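Long-range contacts in CT253 (Chlamydia trachomatis serovar L2, PDB 6UXC), which is of unknown function but is a predicted lipoprotein, made with a signal sequence that probably leads to its lipid-anchored attachment to a membrane: residues 22-27 with 73-78; 112-117 with 164-169; 118-123 with 136-141. All coordinates share one frame; numbering follows the deposited sequence.

Contact 1. Residues 22-27 with 73-78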
loop_
_atom_site.group_PDB
_atom_site.type_symbol
_atom_site.label_atom_id
_atom_site.label_comp_id
_atom_site.label_asym_id
_atom_site.label_seq_id
_atom_site.Cartn_x
_atom_site.Cartn_y
_atom_site.Cartn_z
ATOM N N ALA A 22 -2.779 -6.891 9.482
ATOM C CA ALA A 22 -2.999 -7.636 8.251
ATOM C C ALA A 22 -2.931 -6.627 7.113
ATOM O O ALA A 22 -3.544 -5.558 7.222
ATOM C CB ALA A 22 -4.359 -8.312 8.255
ATOM N N MET A 23 -2.191 -6.936 6.050
ATOM C CA MET A 23 -2.180 -6.073 4.867
ATOM C C MET A 23 -3.037 -6.703 3.778
ATOM O O MET A 23 -2.804 -7.855 3.383
ATOM C CB MET A 23 -0.775 -5.844 4.312
ATOM C CG MET A 23 -0.702 -4.716 3.202
ATOM S SD MET A 23 0.817 -5.000 2.275
ATOM C CE MET A 23 0.316 -6.367 1.201
ATOM N N LEU A 24 -4.014 -5.946 3.291
ATOM C CA LEU A 24 -4.752 -6.390 2.119
ATOM C C LEU A 24 -3.908 -6.212 0.864
ATOM O O LEU A 24 -3.098 -5.290 0.769
ATOM C CB LEU A 24 -6.027 -5.585 1.955
ATOM C CG LEU A 24 -6.946 -5.553 3.184
ATOM C CD1 LEU A 24 -8.184 -4.726 2.936
ATOM C CD2 LEU A 24 -7.314 -6.989 3.623
ATOM N N PRO A 25 -4.116 -7.049 -0.141
ATOM C CA PRO A 25 -3.541 -6.745 -1.452
ATOM C C PRO A 25 -3.884 -5.321 -1.853
ATOM O O PRO A 25 -5.010 -4.850 -1.675
ATOM C CB PRO A 25 -4.209 -7.761 -2.379
ATOM C CG PRO A 25 -4.591 -8.903 -1.469
ATOM C CD PRO A 25 -4.964 -8.264 -0.168
ATOM N N VAL A 26 -2.901 -4.645 -2.444
ATOM C CA VAL A 26 -3.128 -3.282 -2.881
ATOM C C VAL A 26 -4.201 -3.244 -3.970
ATOM O O VAL A 26 -4.212 -4.032 -4.930
ATOM C CB VAL A 26 -1.793 -2.665 -3.333
ATOM C CG1 VAL A 26 -2.031 -1.313 -4.083
ATOM C CG2 VAL A 26 -0.853 -2.501 -2.121
ATOM N N PHE A 27 -5.111 -2.296 -3.819
ATOM C CA PHE A 27 -6.253 -2.109 -4.699
ATOM C C PHE A 27 -5.893 -1.090 -5.776
ATOM O O PHE A 27 -5.297 -0.052 -5.471
ATOM C CB PHE A 27 -7.431 -1.621 -3.856
ATOM C CG PHE A 27 -8.760 -1.654 -4.524
ATOM C CD1 PHE A 27 -9.289 -2.844 -4.997
ATOM C CD2 PHE A 27 -9.530 -0.502 -4.613
ATOM C CE1 PHE A 27 -10.564 -2.874 -5.582
ATOM C CE2 PHE A 27 -10.805 -0.520 -5.179
ATOM C CZ PHE A 27 -11.310 -1.713 -5.666
ATOM N N GLN A 73 -14.207 -4.991 0.622
ATOM C CA GLN A 73 -15.109 -4.130 1.368
ATOM C C GLN A 73 -14.366 -2.982 2.045
ATOM O O GLN A 73 -14.954 -1.922 2.277
ATOM C CB GLN A 73 -15.908 -4.965 2.376
ATOM C CG GLN A 73 -15.135 -5.532 3.431
ATOM C CD GLN A 73 -15.878 -6.656 4.153
ATOM O OE1 GLN A 73 -17.104 -6.701 4.230
ATOM N NE2 GLN A 73 -15.116 -7.548 4.699
ATOM N N PHE A 74 -13.077 -3.166 2.361
ATOM C CA PHE A 74 -12.316 -2.111 3.031
ATOM C C PHE A 74 -11.952 -0.963 2.104
ATOM O O PHE A 74 -11.496 0.081 2.590
ATOM C CB PHE A 74 -11.042 -2.703 3.657
ATOM C CG PHE A 74 -11.321 -3.633 4.800
ATOM C CD1 PHE A 74 -11.510 -4.986 4.580
ATOM C CD2 PHE A 74 -11.402 -3.138 6.095
ATOM C CE1 PHE A 74 -11.777 -5.840 5.661
ATOM C CE2 PHE A 74 -11.676 -3.975 7.145
ATOM C CZ PHE A 74 -11.860 -5.331 6.917
ATOM N N PHE A 75 -12.170 -1.116 0.799
ATOM C CA PHE A 75 -11.898 -0.075 -0.181
ATOM C C PHE A 75 -13.151 0.613 -0.693
ATOM O O PHE A 75 -13.049 1.444 -1.599
ATOM C CB PHE A 75 -11.133 -0.652 -1.364
ATOM C CG PHE A 75 -9.775 -1.172 -0.987
ATOM C CD1 PHE A 75 -8.748 -0.276 -0.707
ATOM C CD2 PHE A 75 -9.528 -2.528 -0.855
ATOM C CE1 PHE A 75 -7.489 -0.726 -0.384
ATOM C CE2 PHE A 75 -8.258 -2.984 -0.487
ATOM C CZ PHE A 75 -7.243 -2.065 -0.244
ATOM N N SER A 76 -14.321 0.249 -0.185
ATOM C CA SER A 76 -15.543 0.954 -0.555
ATOM C C SER A 76 -15.439 2.406 -0.113
ATOM O O SER A 76 -15.027 2.669 1.022
ATOM C CB SER A 76 -16.740 0.293 0.112
ATOM O OG SER A 76 -17.916 0.997 -0.200
ATOM N N PRO A 77 -15.801 3.384 -0.942
ATOM C CA PRO A 77 -15.720 4.782 -0.501
ATOM C C PRO A 77 -16.447 5.029 0.820
ATOM O O PRO A 77 -15.912 5.704 1.713
ATOM C CB PRO A 77 -16.325 5.553 -1.690
ATOM C CG PRO A 77 -15.895 4.704 -2.891
ATOM C CD PRO A 77 -16.090 3.273 -2.388
ATOM N N THR A 78 -17.624 4.441 1.002
ATOM C CA THR A 78 -18.286 4.431 2.311
ATOM C C THR A 78 -18.388 2.981 2.784
ATOM O O THR A 78 -19.307 2.261 2.379
ATOM C CB THR A 78 -19.671 5.066 2.235
ATOM O OG1 THR A 78 -19.552 6.434 1.786
ATOM C CG2 THR A 78 -20.365 5.032 3.619
#
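CA of Phe27 and CA of Phe75 lie 7.5 Å from each other, a spacing at which the backbones of residues 22-27 and 73-78 stay well apart and side chains bridge the gap. Residues 22-23 belong to a strand, residues 73-78 form an irregular loop after helix 68-72, and no hydrogen bond links the two. The contact illustrates how a loop can be fastened to a sheet largely by side-chain packing, here with a ring stack at its centre. The rings of Phe27 and Phe75 make an offset stack, with centroids 4.7 Å apart and planes inclined by only 16°. Because the two side chains run past each other in opposite directions, each ring also meets the other's methylene. Phe27 CB sits almost exactly over the centre of the Phe75 ring, 3.4 Å from its centroid, while Phe75 CB rests above a face of the Phe27 ring, 4.0 Å from that centroid, in a less central CH-pi contact. The phenyl of Phe27 is swung opposite its own amide nitrogen (chi1 -167°), which lays it alongside Phe75. Next to the stack, Leu24 brings one methyl, CD1, against both phenylalanines of the loop: it lies 3.6 Å from Phe74 CB and 3.8 Å from Phe75 CE2, and the Leu24 and Phe74 side chains cross at about a right angle. Leu89 packs on both Leu24 and Phe74, Ala97 of strand 94-105 touches Phe75, and the ring of Phe123 meets that of Phe74 edge-to-face. Such an aromatic and aliphatic cluster is hydrophobic core packing between a mixed beta-sheet and a connecting loop, here joining strand 19-28 to the link between helix 68-72 and strand 94-105.

Contact 2. Residues 112-117 with 164-169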
loop_
_atom_site.group_PDB
_atom_site.type_symbol
_atom_site.label_atom_id
_atom_site.label_comp_id
_atom_site.label_asym_id
_atom_site.label_seq_id
_atom_site.Cartn_x
_atom_site.Cartn_y
_atom_site.Cartn_z
ATOM N N PRO A 112 8.678 17.842 -16.605
ATOM C CA PRO A 112 7.802 16.660 -16.599
ATOM C C PRO A 112 8.246 15.610 -15.595
ATOM O O PRO A 112 9.434 15.373 -15.382
ATOM C CB PRO A 112 7.898 16.141 -18.038
ATOM C CG PRO A 112 8.208 17.378 -18.846
ATOM C CD PRO A 112 9.081 18.230 -17.969
ATOM N N SER A 113 7.269 14.961 -14.985
ATOM C CA SER A 113 7.546 14.091 -13.862
ATOM C C SER A 113 6.650 12.881 -13.942
ATOM O O SER A 113 5.681 12.835 -14.704
ATOM C CB SER A 113 7.331 14.814 -12.532
ATOM O OG SER A 113 6.007 15.302 -12.461
ATOM N N ILE A 114 6.988 11.896 -13.131
ATOM C CA ILE A 114 6.133 10.749 -12.899
ATOM C C ILE A 114 5.705 10.800 -11.444
ATOM O O ILE A 114 6.513 11.096 -10.556
ATOM C CB ILE A 114 6.842 9.427 -13.252
ATOM C CG1 ILE A 114 5.871 8.257 -13.086
ATOM C CG2 ILE A 114 8.092 9.211 -12.399
ATOM C CD1 ILE A 114 6.365 6.994 -13.685
ATOM N N SER A 115 4.424 10.563 -11.202
ATOM C CA SER A 115 3.882 10.695 -9.862
ATOM C C SER A 115 2.889 9.580 -9.607
ATOM O O SER A 115 2.315 9.004 -10.536
ATOM C CB SER A 115 3.184 12.049 -9.664
ATOM O OG SER A 115 2.072 12.146 -10.535
ATOM N N ALA A 116 2.663 9.311 -8.322
ATOM C CA ALA A 116 1.675 8.342 -7.896
ATOM C C ALA A 116 0.993 8.842 -6.634
ATOM O O ALA A 116 1.568 9.599 -5.846
ATOM C CB ALA A 116 2.276 6.958 -7.642
ATOM N N SER A 117 -0.246 8.423 -6.467
ATOM C CA SER A 117 -1.093 8.863 -5.370
ATOM C C SER A 117 -1.741 7.628 -4.777
ATOM O O SER A 117 -2.288 6.806 -5.519
ATOM C CB SER A 117 -2.154 9.853 -5.872
ATOM O OG SER A 117 -2.999 10.292 -4.835
ATOM N N THR A 164 15.952 4.865 -11.065
ATOM C CA THR A 164 15.114 5.442 -12.098
ATOM C C THR A 164 14.133 6.424 -11.481
ATOM O O THR A 164 13.910 6.406 -10.269
ATOM C CB THR A 164 14.329 4.361 -12.826
ATOM O OG1 THR A 164 13.389 3.781 -11.902
ATOM C CG2 THR A 164 15.277 3.307 -13.382
ATOM N N PRO A 165 13.531 7.294 -12.294
ATOM C CA PRO A 165 12.599 8.262 -11.716
ATOM C C PRO A 165 11.433 7.575 -11.028
ATOM O O PRO A 165 11.025 7.977 -9.930
ATOM C CB PRO A 165 12.175 9.099 -12.935
ATOM C CG PRO A 165 13.395 9.086 -13.799
ATOM C CD PRO A 165 13.876 7.652 -13.685
ATOM N N MET A 166 10.904 6.516 -11.636
ATOM C CA MET A 166 9.786 5.834 -11.007
ATOM C C MET A 166 10.224 5.179 -9.701
ATOM O O MET A 166 9.476 5.186 -8.727
ATOM C CB MET A 166 9.210 4.781 -11.941
ATOM C CG MET A 166 7.937 4.149 -11.381
ATOM S SD MET A 166 7.358 2.740 -12.295
ATOM C CE MET A 166 7.257 3.369 -13.968
ATOM N N GLY A 167 11.409 4.567 -9.690
ATOM C CA GLY A 167 11.849 3.827 -8.516
ATOM C C GLY A 167 12.163 4.741 -7.348
ATOM O O GLY A 167 11.849 4.423 -6.197
ATOM N N LEU A 168 12.767 5.890 -7.635
ATOM C CA LEU A 168 13.010 6.899 -6.606
ATOM C C LEU A 168 11.690 7.358 -6.001
ATOM O O LEU A 168 11.546 7.466 -4.775
ATOM C CB LEU A 168 13.754 8.078 -7.231
ATOM C CG LEU A 168 15.202 7.817 -7.637
ATOM C CD1 LEU A 168 15.749 8.890 -8.595
ATOM C CD2 LEU A 168 16.059 7.771 -6.388
ATOM N N MET A 169 10.715 7.642 -6.869
ATOM C CA MET A 169 9.401 8.090 -6.434
ATOM C C MET A 169 8.721 7.019 -5.589
ATOM O O MET A 169 8.224 7.301 -4.488
ATOM C CB MET A 169 8.562 8.443 -7.666
ATOM C CG MET A 169 7.228 9.091 -7.380
ATOM S SD MET A 169 5.907 7.880 -7.296
ATOM C CE MET A 169 5.743 7.413 -9.026
#
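A helix laid against a beta-sheet is represented here by Ile114 and Ala116 of strand 113-124 meeting Pro165, Met166 and Met169 at the N-terminal end of helix 165-184. The short axes approach to 8.4 Å and run in roughly the same direction, 35° apart. Ile114 touches all three helix residues with different branches. Its CD1 methyl reaches the methyl of Met166, with CE 3.7 Å away, while CG2 rests against Pro165, 4.1 Å from CB of the proline, and CG1 lies 4.1 Å from CE of Met169. The longer arm of Ile114 extends away from its own amide nitrogen, and with chi2 also extended, CD1 reaches Met166. Three residues on, Met169 folds across the strand at about a right angle to Ile114. Bends at chi2 (-93°) and chi3 turn its tip onto the strand backbone, where CE comes within 3.6 Å of Ser115 C and touches the Ala116 methyl, with CE to CB at 3.8 Å. The small side chain of Ala116 thus faces the thioether directly, and the strand's alternation keeps Ser115 and Ser117 pointing away from the helix. In alpha/beta packing of this kind flexible methionines can follow the uneven surface of a strand, and Met169 does so over two more residues, Ala140 and Gln142 of neighbouring strand 131-143. The start of the helix is secured by an N-cap: Thr164 OG1 accepts from Gly167 N at 3.1 Å, with an N-H...O angle of 153°. Tyr151 OH is hydrogen-bonded to the Met166 amide, and Pro165 packs on Asn149 and Tyr151.

Contact 3. Residues 118-123 with 136-141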
loop_
_atom_site.group_PDB
_atom_site.type_symbol
_atom_site.label_atom_id
_atom_site.label_comp_id
_atom_site.label_asym_id
_atom_site.label_seq_id
_atom_site.Cartn_x
_atom_site.Cartn_y
_atom_site.Cartn_z
ATOM N N VAL A 118 -1.694 7.496 -3.450
ATOM C CA VAL A 118 -2.215 6.311 -2.767
ATOM C C VAL A 118 -3.125 6.737 -1.622
ATOM O O VAL A 118 -2.720 7.541 -0.771
ATOM C CB VAL A 118 -1.080 5.425 -2.221
ATOM C CG1 VAL A 118 -1.649 4.297 -1.346
ATOM C CG2 VAL A 118 -0.245 4.890 -3.362
ATOM N N ARG A 119 -4.343 6.176 -1.578
ATOM C CA ARG A 119 -5.200 6.342 -0.409
ATOM C C ARG A 119 -4.903 5.223 0.586
ATOM O O ARG A 119 -5.084 4.034 0.284
ATOM C CB ARG A 119 -6.692 6.366 -0.735
ATOM C CG ARG A 119 -7.509 6.628 0.529
ATOM C CD ARG A 119 -9.002 6.643 0.278
ATOM N NE ARG A 119 -9.382 7.685 -0.643
ATOM C CZ ARG A 119 -9.866 7.487 -1.865
ATOM N NH1 ARG A 119 -10.056 6.270 -2.354
ATOM N NH2 ARG A 119 -10.166 8.537 -2.602
ATOM N N VAL A 120 -4.408 5.607 1.755
ATOM C CA VAL A 120 -4.104 4.677 2.829
ATOM C C VAL A 120 -5.235 4.734 3.839
ATOM O O VAL A 120 -5.615 5.819 4.291
ATOM C CB VAL A 120 -2.760 5.012 3.500
ATOM C CG1 VAL A 120 -2.457 4.004 4.593
ATOM C CG2 VAL A 120 -1.615 5.032 2.471
ATOM N N ARG A 121 -5.761 3.567 4.198
ATOM C CA ARG A 121 -6.706 3.397 5.278
ATOM C C ARG A 121 -6.166 2.394 6.283
ATOM O O ARG A 121 -5.530 1.409 5.910
ATOM C CB ARG A 121 -8.045 2.907 4.761
ATOM C CG ARG A 121 -8.820 3.948 4.046
ATOM C CD ARG A 121 -10.004 3.344 3.375
ATOM N NE ARG A 121 -10.947 4.364 2.947
ATOM C CZ ARG A 121 -12.148 4.097 2.459
ATOM N NH1 ARG A 121 -12.518 2.835 2.288
ATOM N NH2 ARG A 121 -12.974 5.091 2.160
ATOM N N VAL A 122 -6.440 2.635 7.560
ATOM C CA VAL A 122 -6.221 1.627 8.593
ATOM C C VAL A 122 -7.530 1.450 9.337
ATOM O O VAL A 122 -8.154 2.434 9.745
ATOM C CB VAL A 122 -5.103 2.026 9.571
ATOM C CG1 VAL A 122 -4.926 0.930 10.608
ATOM C CG2 VAL A 122 -3.824 2.259 8.828
ATOM N N PHE A 123 -7.918 0.203 9.535
ATOM C CA PHE A 123 -9.123 -0.146 10.272
ATOM C C PHE A 123 -8.725 -0.871 11.545
ATOM O O PHE A 123 -7.808 -1.694 11.524
ATOM C CB PHE A 123 -10.029 -1.068 9.478
ATOM C CG PHE A 123 -10.649 -0.443 8.245
ATOM C CD1 PHE A 123 -9.907 -0.246 7.094
ATOM C CD2 PHE A 123 -11.976 -0.031 8.275
ATOM C CE1 PHE A 123 -10.497 0.329 5.977
ATOM C CE2 PHE A 123 -12.562 0.525 7.177
ATOM C CZ PHE A 123 -11.823 0.708 6.023
ATOM N N GLU A 136 -5.890 8.777 4.542
ATOM C CA GLU A 136 -5.151 9.898 3.991
ATOM C C GLU A 136 -4.647 9.529 2.614
ATOM O O GLU A 136 -4.280 8.381 2.364
ATOM C CB GLU A 136 -3.979 10.288 4.892
ATOM C CG GLU A 136 -3.237 11.559 4.436
ATOM C CD GLU A 136 -2.127 11.970 5.394
ATOM O OE1 GLU A 136 -1.856 11.232 6.361
ATOM O OE2 GLU A 136 -1.525 13.054 5.187
ATOM N N ILE A 137 -4.606 10.528 1.732
ATOM C CA ILE A 137 -4.000 10.371 0.417
ATOM C C ILE A 137 -2.572 10.886 0.494
ATOM O O ILE A 137 -2.339 12.049 0.845
ATOM C CB ILE A 137 -4.813 11.097 -0.660
ATOM C CG1 ILE A 137 -6.210 10.476 -0.729
ATOM C CG2 ILE A 137 -4.092 11.045 -1.992
ATOM C CD1 ILE A 137 -7.173 11.192 -1.633
ATOM N N LEU A 138 -1.629 10.001 0.205
ATOM C CA LEU A 138 -0.205 10.267 0.159
ATOM C C LEU A 138 0.238 10.245 -1.298
ATOM O O LEU A 138 -0.319 9.516 -2.128
ATOM C CB LEU A 138 0.568 9.212 0.956
ATOM C CG LEU A 138 0.135 8.994 2.415
ATOM C CD1 LEU A 138 0.925 7.875 3.053
ATOM C CD2 LEU A 138 0.240 10.284 3.236
ATOM N N ASP A 139 1.236 11.049 -1.624
ATOM C CA ASP A 139 1.672 11.100 -3.007
ATOM C C ASP A 139 3.160 11.395 -3.055
ATOM O O ASP A 139 3.768 11.817 -2.071
ATOM C CB ASP A 139 0.862 12.117 -3.815
ATOM C CG ASP A 139 0.921 13.526 -3.238
ATOM O OD1 ASP A 139 1.948 13.908 -2.630
ATOM O OD2 ASP A 139 -0.082 14.247 -3.398
ATOM N N ALA A 140 3.739 11.115 -4.218
ATOM C CA ALA A 140 5.154 11.334 -4.477
ATOM C C ALA A 140 5.314 11.692 -5.947
ATOM O O ALA A 140 4.488 11.317 -6.773
ATOM C CB ALA A 140 5.976 10.097 -4.125
ATOM N N SER A 141 6.367 12.453 -6.261
ATOM C CA SER A 141 6.615 12.847 -7.635
ATOM C C SER A 141 8.113 12.942 -7.865
ATOM O O SER A 141 8.878 13.291 -6.956
ATOM C CB SER A 141 5.959 14.186 -7.974
ATOM O OG SER A 141 6.292 14.533 -9.298
#
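Val118 and Val120 pair with Leu138 and Glu136 in a beta hairpin built from strands 113-124 and 131-143, the latter an outermost strand of the mixed sheet. Four backbone hydrogen bonds join these antiparallel segments. Val118 and Leu138 bond reciprocally, the Val118 N to Leu138 O bond being 2.8 Å long and nearly straight at 170°. Val120 and Glu136 do the same, and their return bond, Glu136 N to Val120 O, is the longer at 3.0 Å. Between these two pairs, Arg119 and Ile137 form a non-hydrogen-bonded pair, where Ile137 CA comes 3.3 Å from Val118 O in a CA-H...O contact.

The sheet has a close-packed face and a looser one. On the first, Val120 and Leu138 meet obliquely through CG2 and CD1, 3.9 Å apart, under helix 165-184: Leu173 covers Val118, and Ile177 and Glu176 cover Leu138. Glu136 shares this face but is partly exposed. Its OE1 bonds Tyr134 OH and forms a salt bridge with Arg180, so the carboxylate ties the strand to the same helix. On the other face Arg119 and Ile137 are more open to solvent. The arginine runs out extended and then bends at chi3 (-61°), bringing its guanidinium beside the isoleucine; its NH1 makes a long, weak ion pair with Glu99 OE1. The approach there is slack and oblique: Arg119 CB to Ile137 CG1 and Arg119 NH2 to Ile137 CD1 are both 4.1 Å.

Overall arrangement
All three contacts rest on one mixed sheet, and strand 113-124 serves two of them: contact 2 takes its first half and contact 3 its second. These adjoin through Ala116 O and Ala140 N, 3.1 Å apart in a probable hydrogen bond that continues the hairpin pairing, although their centres are about 16 Å apart. Contact 1 adjoins contact 3 at Arg121, whose NH1 makes probable hydrogen bonds with Ser76 O at 2.8 Å and Phe74 O at 3.0 Å. Contacts 1 and 2 do not touch; their centres are about 24 Å apart, on opposite sides of the chain's centre. The sodium ion is bound by Leu53, His54, Ser56 and Leu59, none of them in these segments.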